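Local coordinates for aminoglycoside N(3)-acetyltransferase (Enterobacter cloacae, PDB 6NP3), which transfers an acetyl group from acetyl-CoA to the 3-amino group of 2-deoxystreptamine antibiotics such as gentamicin, and so probably confers resistance to them, at residues A[24-29]-A[155-160]; A[41-46]-A[99-104]; A[29-34]-A[242-247]; A[55-60]-A[121-126]. One frame throughout, in Å; residues are numbered along the deposited sequence.

Contact 1: residues A[24-29]-A[155-160]; sequences MPHVSL and GKILSI
The carbonyl oxygen of His26 receives the shortest hydrogen bond of this strand pair: Ile160 N lies 2.8 Å from His26 O, with an N-H...O angle of 179°, approaching almost along the C=O axis. A second, softer donor shares that oxygen, the CA-H of Ser159, its CA 3.5 Å from His26 O. The same pattern repeats at Leu158 O, which takes the N-H of His26 at 2.9 Å and the CA-H of Pro25, whose CA is 3.2 Å from Leu158 O. Two further N-H bonds, Met24 N to Lys156 O and Leu158 N to Met24 O, come before these, and Ser28 N to Ile160 O closes the ladder where strand 22-27 gives way to helix 29-32. This is regular parallel pairing at the middle of the mixed sheet. On one face the His26 ring turns its edge to Ile157, His26 CD2 standing 3.7 Å from Ile157 CG2. With CG anti to the carbonyl carbon (chi1 -65°), the ring is carried to Ile157, CD2 foremost, and also touches Thr168. On the other face Val27 and Ile160 run side by side, Val27 CG2 to Ile160 CD1 4.2 Å. His26, Val27 and Ser28 contact CoA in other structures of this protein; His26 N, His26 O and Ser28 N are bonded to strand 156-160, which probably limits how far the backbone leading into the cofactor-binding turn can shift.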
loop_
_atom_site.group_PDB
_atom_site.type_symbol
_atom_site.label_atom_id
_atom_site.label_comp_id
_atom_site.label_asym_id
_atom_site.label_seq_id
_atom_site.Cartn_x
_atom_site.Cartn_y
_atom_site.Cartn_z
ATOM N N MET A 24 6.588 5.641 0.621
ATOM C CA MET A 24 5.807 4.426 0.409
ATOM C C MET A 24 6.225 3.849 -0.933
ATOM O O MET A 24 5.901 4.434 -1.987
ATOM C CB MET A 24 4.312 4.735 0.406
ATOM C CG MET A 24 3.450 3.514 0.202
ATOM S SD MET A 24 1.744 3.857 0.595
ATOM C CE MET A 24 1.096 2.209 0.558
ATOM N N PRO A 25 6.915 2.721 -0.955
ATOM C CA PRO A 25 7.375 2.154 -2.222
ATOM C C PRO A 25 6.380 1.173 -2.829
ATOM O O PRO A 25 5.670 0.438 -2.142
ATOM C CB PRO A 25 8.672 1.430 -1.823
ATOM C CG PRO A 25 8.351 0.915 -0.447
ATOM C CD PRO A 25 7.484 2.003 0.205
ATOM N N HIS A 26 6.418 1.136 -4.154
ATOM C CA HIS A 26 5.721 0.145 -4.966
ATOM C C HIS A 26 6.772 -0.338 -5.947
ATOM O O HIS A 26 7.284 0.458 -6.729
ATOM C CB HIS A 26 4.517 0.724 -5.730
ATOM C CG HIS A 26 3.423 1.205 -4.835
ATOM N ND1 HIS A 26 2.660 0.342 -4.086
ATOM C CD2 HIS A 26 3.002 2.453 -4.538
ATOM C CE1 HIS A 26 1.795 1.045 -3.373
ATOM N NE2 HIS A 26 1.980 2.321 -3.631
ATOM N N VAL A 27 7.099 -1.622 -5.917
ATOM C CA VAL A 27 8.300 -2.109 -6.599
ATOM C C VAL A 27 7.982 -3.293 -7.508
ATOM O O VAL A 27 7.337 -4.259 -7.086
ATOM C CB VAL A 27 9.376 -2.533 -5.579
ATOM C CG1 VAL A 27 10.657 -3.011 -6.277
ATOM C CG2 VAL A 27 9.654 -1.416 -4.599
ATOM N N SER A 28 8.490 -3.235 -8.736
ATOM C CA SER A 28 8.615 -4.407 -9.598
ATOM C C SER A 28 10.071 -4.885 -9.559
ATOM O O SER A 28 10.957 -4.275 -10.169
ATOM C CB SER A 28 8.221 -4.056 -11.026
ATOM O OG SER A 28 8.611 -5.109 -11.907
ATOM N N LEU A 29 10.322 -5.986 -8.854
ATOM C CA LEU A 29 11.696 -6.472 -8.752
ATOM C C LEU A 29 12.229 -6.968 -10.093
ATOM O O LEU A 29 13.438 -6.890 -10.338
ATOM C CB LEU A 29 11.808 -7.542 -7.671
ATOM C CG LEU A 29 11.692 -7.018 -6.235
ATOM C CD1 LEU A 29 11.494 -8.146 -5.243
ATOM C CD2 LEU A 29 12.920 -6.183 -5.850
ATOM N N GLY A 155 4.034 12.489 2.913
ATOM C CA GLY A 155 4.398 11.244 2.273
ATOM C C GLY A 155 4.767 11.433 0.809
ATOM O O GLY A 155 4.148 12.228 0.083
ATOM N N LYS A 156 5.708 10.603 0.354
ATOM C CA LYS A 156 6.099 10.497 -1.044
ATOM C C LYS A 156 5.879 9.063 -1.485
ATOM O O LYS A 156 6.177 8.118 -0.741
ATOM C CB LYS A 156 7.570 10.849 -1.262
ATOM C CG LYS A 156 7.937 12.239 -0.844
ATOM C CD LYS A 156 9.392 12.523 -1.149
ATOM C CE LYS A 156 9.833 13.886 -0.669
ATOM N NZ LYS A 156 11.256 14.203 -1.084
ATOM N N ILE A 157 5.316 8.893 -2.674
ATOM C CA ILE A 157 5.088 7.573 -3.239
ATOM C C ILE A 157 6.223 7.281 -4.209
ATOM O O ILE A 157 6.438 8.028 -5.170
ATOM C CB ILE A 157 3.723 7.494 -3.934
ATOM C CG1 ILE A 157 2.602 7.726 -2.908
ATOM C CG2 ILE A 157 3.564 6.135 -4.601
ATOM C CD1 ILE A 157 1.273 8.115 -3.471
ATOM N N LEU A 158 6.942 6.186 -3.981
ATOM C CA LEU A 158 8.138 5.844 -4.755
ATOM C C LEU A 158 7.803 4.624 -5.604
ATOM O O LEU A 158 7.724 3.504 -5.109
ATOM C CB LEU A 158 9.288 5.556 -3.802
ATOM C CG LEU A 158 10.551 4.961 -4.411
ATOM C CD1 LEU A 158 11.101 5.838 -5.507
ATOM C CD2 LEU A 158 11.590 4.741 -3.317
ATOM N N SER A 159 7.547 4.866 -6.873
ATOM C CA SER A 159 7.169 3.818 -7.801
ATOM C C SER A 159 8.422 3.399 -8.554
ATOM O O SER A 159 9.005 4.202 -9.287
ATOM C CB SER A 159 6.110 4.310 -8.783
ATOM O OG SER A 159 5.847 3.323 -9.780
ATOM N N ILE A 160 8.827 2.150 -8.361
ATOM C CA ILE A 160 10.050 1.619 -8.946
ATOM C C ILE A 160 9.633 0.551 -9.944
ATOM O O ILE A 160 9.476 -0.623 -9.595
ATOM C CB ILE A 160 10.998 1.075 -7.861
ATOM C CG1 ILE A 160 11.425 2.209 -6.944
ATOM C CG2 ILE A 160 12.196 0.398 -8.495
ATOM C CD1 ILE A 160 12.167 1.744 -5.695
#

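Contact 2: residues A[41-46]-A[99-104]; sequences TLVDAL and GAINEF
Val43 and Ile101 slide past one another in opposite directions, so that the CG2 branch of Val43 lies against the middle of the isoleucine chain, 3.7 Å from Ile101 CG1, and not merely against its end. CG2, anti to the valine's carbonyl carbon, is the branch that faces Ile101. Leu42 comes at Ile101 quite differently: the two chains cross at about a right angle, with Leu42 CD2 3.8 Å from Ile101 CD1. The isoleucine reaches this far because CG1 is anti to its backbone N (chi1 -159°) and CD1 extends the chain further, at the price of leaving CG2 in the crowded position between N and the carbonyl carbon. Leu46, one helical turn beyond Leu42, adds a looser touch on the same methyl. The helix carrying all three, 39-50, belongs to the beta-alpha-beta crossover that links the adjacent parallel strands 22-27 and 55-59, and helix 101-106 packs beside it on the same face of the sheet: Leu46 rests on Ile56, Asn102 on Ala58. Phe104 completes the interface one turn after Ile101. Its CB meets Val43 CG2 at 3.9 Å, again roughly at right angles, whereas the ring itself leads away towards Pro39 and Gln40 and has Ala100 O at its edge, in plane. Ala100, a CoA-binding residue in other structures of the protein, directly precedes Ile101, whose side chain also approaches that of Leu29.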
loop_
_atom_site.group_PDB
_atom_site.type_symbol
_atom_site.label_atom_id
_atom_site.label_comp_id
_atom_site.label_asym_id
_atom_site.label_seq_id
_atom_site.Cartn_x
_atom_site.Cartn_y
_atom_site.Cartn_z
ATOM N N THR A 41 18.862 -6.030 -0.661
ATOM C CA THR A 41 19.725 -4.924 -1.085
ATOM C C THR A 41 18.923 -3.645 -1.282
ATOM O O THR A 41 19.344 -2.560 -0.865
ATOM C CB THR A 41 20.469 -5.304 -2.370
ATOM O OG1 THR A 41 21.263 -6.470 -2.112
ATOM C CG2 THR A 41 21.361 -4.165 -2.859
ATOM N N LEU A 42 17.759 -3.754 -1.914
ATOM C CA LEU A 42 16.921 -2.586 -2.126
ATOM C C LEU A 42 16.237 -2.133 -0.849
ATOM O O LEU A 42 16.104 -0.926 -0.636
ATOM C CB LEU A 42 15.911 -2.881 -3.219
ATOM C CG LEU A 42 14.948 -1.746 -3.550
ATOM C CD1 LEU A 42 15.615 -0.471 -3.906
ATOM C CD2 LEU A 42 14.055 -2.209 -4.718
ATOM N N VAL A 43 15.798 -3.055 0.007
ATOM C CA VAL A 43 15.279 -2.648 1.312
ATOM C C VAL A 43 16.339 -1.849 2.074
ATOM O O VAL A 43 16.063 -0.777 2.632
ATOM C CB VAL A 43 14.815 -3.882 2.108
ATOM C CG1 VAL A 43 14.415 -3.503 3.508
ATOM C CG2 VAL A 43 13.678 -4.566 1.420
ATOM N N ASP A 44 17.571 -2.374 2.131
ATOM C CA ASP A 44 18.651 -1.669 2.820
ATOM C C ASP A 44 18.901 -0.307 2.199
ATOM O O ASP A 44 19.174 0.672 2.903
ATOM C CB ASP A 44 19.947 -2.489 2.797
ATOM C CG ASP A 44 19.852 -3.776 3.588
ATOM O OD1 ASP A 44 19.003 -3.894 4.494
ATOM O OD2 ASP A 44 20.679 -4.677 3.327
ATOM N N ALA A 45 18.857 -0.229 0.875
ATOM C CA ALA A 45 19.087 1.048 0.214
ATOM C C ALA A 45 17.989 2.056 0.549
ATOM O O ALA A 45 18.277 3.236 0.771
ATOM C CB ALA A 45 19.142 0.834 -1.295
ATOM N N LEU A 46 16.727 1.617 0.577
ATOM C CA LEU A 46 15.633 2.514 0.936
ATOM C C LEU A 46 15.795 3.054 2.350
ATOM O O LEU A 46 15.590 4.249 2.602
ATOM C CB LEU A 46 14.300 1.778 0.802
ATOM C CG LEU A 46 13.863 1.328 -0.591
ATOM C CD1 LEU A 46 12.711 0.358 -0.511
ATOM C CD2 LEU A 46 13.494 2.567 -1.396
ATOM N N GLY A 99 3.959 -7.494 -4.447
ATOM C CA GLY A 99 5.396 -7.336 -4.557
ATOM C C GLY A 99 6.176 -8.234 -3.624
ATOM O O GLY A 99 5.908 -8.243 -2.424
ATOM N N ALA A 100 7.162 -8.972 -4.146
ATOM C CA ALA A 100 7.972 -9.842 -3.306
ATOM C C ALA A 100 8.832 -9.062 -2.320
ATOM O O ALA A 100 9.314 -9.642 -1.347
ATOM C CB ALA A 100 8.836 -10.764 -4.175
ATOM N N ILE A 101 9.042 -7.767 -2.535
ATOM C CA ILE A 101 9.843 -7.016 -1.583
ATOM C C ILE A 101 9.137 -6.897 -0.242
ATOM O O ILE A 101 9.789 -6.689 0.786
ATOM C CB ILE A 101 10.195 -5.635 -2.167
ATOM C CG1 ILE A 101 11.428 -5.090 -1.443
ATOM C CG2 ILE A 101 9.034 -4.648 -2.034
ATOM C CD1 ILE A 101 11.933 -3.786 -1.983
ATOM N N ASN A 102 7.807 -7.009 -0.217
ATOM C CA ASN A 102 7.088 -6.666 1.004
ATOM C C ASN A 102 7.374 -7.638 2.135
ATOM O O ASN A 102 7.363 -7.239 3.302
ATOM C CB ASN A 102 5.601 -6.520 0.706
ATOM C CG ASN A 102 5.303 -5.245 -0.004
ATOM O OD1 ASN A 102 5.984 -4.237 0.205
ATOM N ND2 ASN A 102 4.271 -5.259 -0.833
ATOM N N GLU A 103 7.629 -8.902 1.828
ATOM C CA GLU A 103 7.977 -9.833 2.896
ATOM C C GLU A 103 9.321 -9.481 3.518
ATOM O O GLU A 103 9.507 -9.680 4.720
ATOM C CB GLU A 103 7.928 -11.263 2.351
ATOM C CG GLU A 103 8.298 -12.360 3.342
ATOM C CD GLU A 103 7.290 -12.542 4.463
ATOM O OE1 GLU A 103 7.481 -13.474 5.285
ATOM O OE2 GLU A 103 6.296 -11.773 4.549
ATOM N N PHE A 104 10.247 -8.930 2.723
ATOM C CA PHE A 104 11.518 -8.464 3.263
ATOM C C PHE A 104 11.313 -7.222 4.117
ATOM O O PHE A 104 11.934 -7.083 5.171
ATOM C CB PHE A 104 12.509 -8.168 2.134
ATOM C CG PHE A 104 12.947 -9.387 1.378
ATOM C CD1 PHE A 104 12.184 -9.886 0.342
ATOM C CD2 PHE A 104 14.108 -10.055 1.725
ATOM C CE1 PHE A 104 12.569 -11.028 -0.341
ATOM C CE2 PHE A 104 14.505 -11.185 1.043
ATOM C CZ PHE A 104 13.743 -11.676 0.012
#

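Contact 3: residues A[29-34]-A[242-247]; sequences LRAVGP and GGAQSR
Peptide groups are the flat units where Ala31 and Val32 meet Gly243, and they are used in two different ways. Gly243 N bonds to Val32 O at 2.8 Å, from a position tilted 26° from the carbonyl plane. By contrast, Ala31 O sits over the face of the peptide joining Gly243 to Ala244, 3.1 Å from Gly243 C and almost squarely above it. Such a perpendicular approach of an oxygen to a carbonyl carbon is consistent with a weak dipolar attraction. It also explains why Ala244 N, only 3.3 Å from Ala31 O, makes no hydrogen bond to it: the N-H lies in the plane beneath the oxygen. Next to this polar patch, the methyl of Ala244 points at the helix and touches Ala31 CB at 3.7 Å and Val32 CG2 at 4.0 Å. Val32 offers that branch because CG2 is anti to its carbonyl carbon, next to the backbone N. Gly242 and Gly243 have the backbone angles of a type II' turn, forming the tight hairpin between antiparallel strands 237-241 and 244-250. Helix 29-32 follows directly from strand 22-27 and carries Leu29 and Arg30, which bind CoA in other structures of the protein. Through the Gly243 N to Val32 O bond its C-terminal end rests on the hairpin turn, while Ile160 of strand 156-160, lying between strands 22-27 and 244-250, touches both Val32 and Ala244.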
loop_
_atom_site.group_PDB
_atom_site.type_symbol
_atom_site.label_atom_id
_atom_site.label_comp_id
_atom_site.label_asym_id
_atom_site.label_seq_id
_atom_site.Cartn_x
_atom_site.Cartn_y
_atom_site.Cartn_z
ATOM N N LEU A 29 10.322 -5.986 -8.854
ATOM C CA LEU A 29 11.696 -6.472 -8.752
ATOM C C LEU A 29 12.229 -6.968 -10.093
ATOM O O LEU A 29 13.438 -6.890 -10.338
ATOM C CB LEU A 29 11.808 -7.542 -7.671
ATOM C CG LEU A 29 11.692 -7.018 -6.235
ATOM C CD1 LEU A 29 11.494 -8.146 -5.243
ATOM C CD2 LEU A 29 12.920 -6.183 -5.850
ATOM N N ARG A 30 11.354 -7.458 -10.975
ATOM C CA ARG A 30 11.786 -7.860 -12.313
ATOM C C ARG A 30 12.346 -6.672 -13.086
ATOM O O ARG A 30 13.331 -6.805 -13.823
ATOM C CB ARG A 30 10.606 -8.490 -13.063
ATOM C CG ARG A 30 10.988 -9.328 -14.288
ATOM C CD ARG A 30 9.816 -10.130 -14.869
ATOM N NE ARG A 30 8.717 -10.356 -13.930
ATOM C CZ ARG A 30 8.679 -11.327 -13.021
ATOM N NH1 ARG A 30 9.686 -12.181 -12.906
ATOM N NH2 ARG A 30 7.629 -11.433 -12.219
ATOM N N ALA A 31 11.737 -5.497 -12.925
ATOM C CA ALA A 31 12.235 -4.317 -13.611
ATOM C C ALA A 31 13.544 -3.829 -13.003
ATOM O O ALA A 31 14.409 -3.310 -13.719
ATOM C CB ALA A 31 11.212 -3.192 -13.530
ATOM N N VAL A 32 13.714 -3.998 -11.690
ATOM C CA VAL A 32 14.938 -3.547 -11.032
ATOM C C VAL A 32 16.145 -4.335 -11.528
ATOM O O VAL A 32 17.226 -3.770 -11.750
ATOM C CB VAL A 32 14.781 -3.642 -9.503
ATOM C CG1 VAL A 32 16.117 -3.421 -8.809
ATOM C CG2 VAL A 32 13.736 -2.649 -9.016
ATOM N N GLY A 33 15.993 -5.646 -11.681
ATOM C CA GLY A 33 17.090 -6.483 -12.115
ATOM C C GLY A 33 17.902 -7.030 -10.963
ATOM O O GLY A 33 17.637 -6.756 -9.788
ATOM N N PRO A 34 18.930 -7.808 -11.291
ATOM C CA PRO A 34 19.710 -8.483 -10.246
ATOM C C PRO A 34 20.278 -7.516 -9.225
ATOM O O PRO A 34 20.790 -6.443 -9.561
ATOM C CB PRO A 34 20.829 -9.180 -11.031
ATOM C CG PRO A 34 20.274 -9.370 -12.400
ATOM C CD PRO A 34 19.340 -8.208 -12.650
ATOM N N GLY A 242 18.001 0.820 -9.879
ATOM C CA GLY A 242 18.428 -0.369 -10.592
ATOM C C GLY A 242 18.158 -0.165 -12.065
ATOM O O GLY A 242 18.435 0.895 -12.632
ATOM N N GLY A 243 17.576 -1.171 -12.692
ATOM C CA GLY A 243 17.164 -1.074 -14.074
ATOM C C GLY A 243 15.765 -0.544 -14.307
ATOM O O GLY A 243 15.302 -0.537 -15.454
ATOM N N ALA A 244 15.074 -0.088 -13.268
ATOM C CA ALA A 244 13.652 0.233 -13.351
ATOM C C ALA A 244 13.423 1.725 -13.517
ATOM O O ALA A 244 13.981 2.532 -12.769
ATOM C CB ALA A 244 12.953 -0.228 -12.077
ATOM N N GLN A 245 12.563 2.088 -14.461
ATOM C CA GLN A 245 12.082 3.457 -14.531
ATOM C C GLN A 245 11.246 3.737 -13.288
ATOM O O GLN A 245 10.282 3.017 -12.992
ATOM C CB GLN A 245 11.214 3.651 -15.769
ATOM C CG GLN A 245 11.926 3.473 -17.090
ATOM C CD GLN A 245 11.069 2.755 -18.104
ATOM O OE1 GLN A 245 10.187 3.345 -18.721
ATOM N NE2 GLN A 245 11.320 1.467 -18.275
ATOM N N SER A 246 11.595 4.809 -12.585
ATOM C CA SER A 246 11.012 5.112 -11.295
ATOM C C SER A 246 10.553 6.558 -11.238
ATOM O O SER A 246 10.977 7.405 -12.025
ATOM C CB SER A 246 12.045 4.851 -10.194
ATOM O OG SER A 246 12.519 3.525 -10.248
ATOM N N ARG A 247 9.629 6.808 -10.315
ATOM C CA ARG A 247 9.028 8.112 -10.126
ATOM C C ARG A 247 8.856 8.359 -8.638
ATOM O O ARG A 247 8.588 7.432 -7.877
ATOM C CB ARG A 247 7.598 8.143 -10.711
ATOM C CG ARG A 247 7.524 8.130 -12.231
ATOM C CD ARG A 247 6.336 7.291 -12.728
ATOM N NE ARG A 247 6.459 5.921 -12.251
ATOM C CZ ARG A 247 7.071 4.948 -12.912
ATOM N NH1 ARG A 247 7.601 5.174 -14.103
ATOM N NH2 ARG A 247 7.151 3.743 -12.379
#

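Contact 4: residues A[55-60]-A[121-126]; sequences NILAFV and MAAIGP
Asn55 stands opposite Gly125 at one end of an antiparallel strand pair, 55-59 with 121-124, in the mixed sheet, and its side chain reaches along the residues that follow the partner strand. Its CB is 3.7 Å from Ile124 O. CG, anti to the carbonyl carbon (chi1 -63°), passes Gly125 CA, and OD1 comes within 3.2 Å of both Gly125 C and Pro126 N. Having no hydrogen, that nitrogen is no donor; OD1 is instead bonded to the backbone N-H of Asp127, a magnesium ligand in a structure of this protein. Ile56 pairs with Ile124, and Ala58 with Ala122, each through two hydrogen bonds; between them lies the non-hydrogen-bonded pair Leu57 and Ala123. At the far end Phe59 stacks on Phe98, meets Tyr141 edge-to-face and lies about 4 Å, nearest side-chain atom, from the bound gentamicin. Met121 makes a Met-aromatic contact with the Phe59 ring, but was modelled in two conformers, so the details of that touch are doubtful. Just past the strand, Val60 CG1 packs 3.7 Å from Ala122 CB, whose methyl is on the sheet face away from Phe59.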
loop_
_atom_site.group_PDB
_atom_site.type_symbol
_atom_site.label_atom_id
_atom_site.label_comp_id
_atom_site.label_asym_id
_atom_site.label_seq_id
_atom_site.Cartn_x
_atom_site.Cartn_y
_atom_site.Cartn_z
ATOM N N ASN A 55 11.157 7.457 7.310
ATOM C CA ASN A 55 10.218 6.372 7.528
ATOM C C ASN A 55 9.868 5.736 6.186
ATOM O O ASN A 55 9.830 6.399 5.147
ATOM C CB ASN A 55 8.918 6.851 8.189
ATOM C CG ASN A 55 9.128 7.421 9.570
ATOM O OD1 ASN A 55 9.149 6.700 10.565
ATOM N ND2 ASN A 55 9.291 8.735 9.635
ATOM N N ILE A 56 9.561 4.447 6.242
ATOM C CA ILE A 56 9.034 3.675 5.112
ATOM C C ILE A 56 7.696 3.089 5.538
ATOM O O ILE A 56 7.574 2.552 6.646
ATOM C CB ILE A 56 9.986 2.514 4.755
ATOM C CG1 ILE A 56 11.340 3.075 4.336
ATOM C CG2 ILE A 56 9.401 1.590 3.689
ATOM C CD1 ILE A 56 12.445 2.102 4.149
ATOM N N LEU A 57 6.696 3.193 4.669
ATOM C CA LEU A 57 5.391 2.572 4.859
ATOM C C LEU A 57 5.101 1.725 3.634
ATOM O O LEU A 57 5.275 2.199 2.509
ATOM C CB LEU A 57 4.311 3.649 4.977
ATOM C CG LEU A 57 2.875 3.159 5.162
ATOM C CD1 LEU A 57 2.756 2.504 6.494
ATOM C CD2 LEU A 57 1.873 4.278 5.036
ATOM N N ALA A 58 4.691 0.480 3.835
ATOM C CA ALA A 58 4.391 -0.390 2.709
ATOM C C ALA A 58 3.057 -1.066 2.917
ATOM O O ALA A 58 2.734 -1.465 4.031
ATOM C CB ALA A 58 5.483 -1.448 2.516
ATOM N N PHE A 59 2.297 -1.209 1.838
ATOM C CA PHE A 59 1.061 -1.989 1.861
ATOM C C PHE A 59 1.408 -3.460 1.634
ATOM O O PHE A 59 1.685 -3.883 0.509
ATOM C CB PHE A 59 0.106 -1.449 0.807
ATOM C CG PHE A 59 -1.101 -2.313 0.579
ATOM C CD1 PHE A 59 -1.763 -2.907 1.626
ATOM C CD2 PHE A 59 -1.584 -2.503 -0.693
ATOM C CE1 PHE A 59 -2.881 -3.706 1.379
ATOM C CE2 PHE A 59 -2.677 -3.293 -0.924
ATOM C CZ PHE A 59 -3.333 -3.872 0.104
ATOM N N VAL A 60 1.403 -4.243 2.712
ATOM C CA VAL A 60 1.900 -5.613 2.624
ATOM C C VAL A 60 0.794 -6.663 2.624
ATOM O O VAL A 60 0.998 -7.772 2.117
ATOM C CB VAL A 60 2.964 -5.936 3.693
ATOM C CG1 VAL A 60 4.088 -4.894 3.663
ATOM C CG2 VAL A 60 2.383 -6.003 5.097
ATOM N N MET A 121 -0.484 -2.869 6.789
ATOM C CA MET A 121 0.593 -1.959 6.432
ATOM C C MET A 121 1.787 -2.161 7.360
ATOM O O MET A 121 1.620 -2.303 8.576
ATOM C CB MET A 121 0.111 -0.510 6.598
ATOM C CG MET A 121 -1.105 -0.136 5.783
ATOM S SD MET A 121 -0.696 0.232 4.091
ATOM C CE MET A 121 -2.327 0.242 3.367
ATOM N N ALA A 122 2.991 -2.092 6.791
ATOM C CA ALA A 122 4.228 -2.259 7.535
ATOM C C ALA A 122 4.970 -0.936 7.520
ATOM O O ALA A 122 4.997 -0.265 6.494
ATOM C CB ALA A 122 5.081 -3.337 6.878
ATOM N N ALA A 123 5.569 -0.565 8.654
ATOM C CA ALA A 123 6.323 0.668 8.719
ATOM C C ALA A 123 7.625 0.485 9.467
ATOM O O ALA A 123 7.678 -0.174 10.514
ATOM C CB ALA A 123 5.544 1.782 9.411
ATOM N N ILE A 124 8.648 1.156 8.955
ATOM C CA ILE A 124 9.980 1.183 9.550
ATOM C C ILE A 124 10.344 2.645 9.770
ATOM O O ILE A 124 10.251 3.454 8.838
ATOM C CB ILE A 124 11.021 0.534 8.620
ATOM C CG1 ILE A 124 10.719 -0.950 8.426
ATOM C CG2 ILE A 124 12.424 0.693 9.190
ATOM C CD1 ILE A 124 11.374 -1.581 7.266
ATOM N N GLY A 125 10.806 2.976 10.970
ATOM C CA GLY A 125 11.327 4.292 11.272
ATOM C C GLY A 125 10.758 4.835 12.560
ATOM O O GLY A 125 9.909 4.204 13.204
ATOM N N PRO A 126 11.217 6.013 12.974
ATOM C CA PRO A 126 10.819 6.524 14.291
ATOM C C PRO A 126 9.336 6.743 14.448
ATOM O O PRO A 126 8.832 6.741 15.575
ATOM C CB PRO A 126 11.613 7.826 14.432
ATOM C CG PRO A 126 12.805 7.633 13.549
ATOM C CD PRO A 126 12.265 6.835 12.354
#

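In the fold
Contacts 1 and 4 are buried strand pairings of one sheet, the former parallel and the latter antiparallel, joined by the adjacency of strands 22-27 and 55-59: Pro25 CD and Met24 CG both lie 3.2 Å from Leu57 O. Their chemistry is largely backbone hydrogen bonding. Contact 2, laid against a face of that sheet, is also buried but purely apolar, and Leu46 CD2 meets Leu158 CD2 at 3.5 Å. Contact 3 is farthest from the chain's centre and includes exposed Gly243; there a single hydrogen bond is joined by an oxygen-to-carbonyl approach and a few methyl contacts. It shares Leu29 with contact 1. Contacts 1, 2 and 3 hold CoA-binding residues, whereas contact 4 reaches towards the antibiotic.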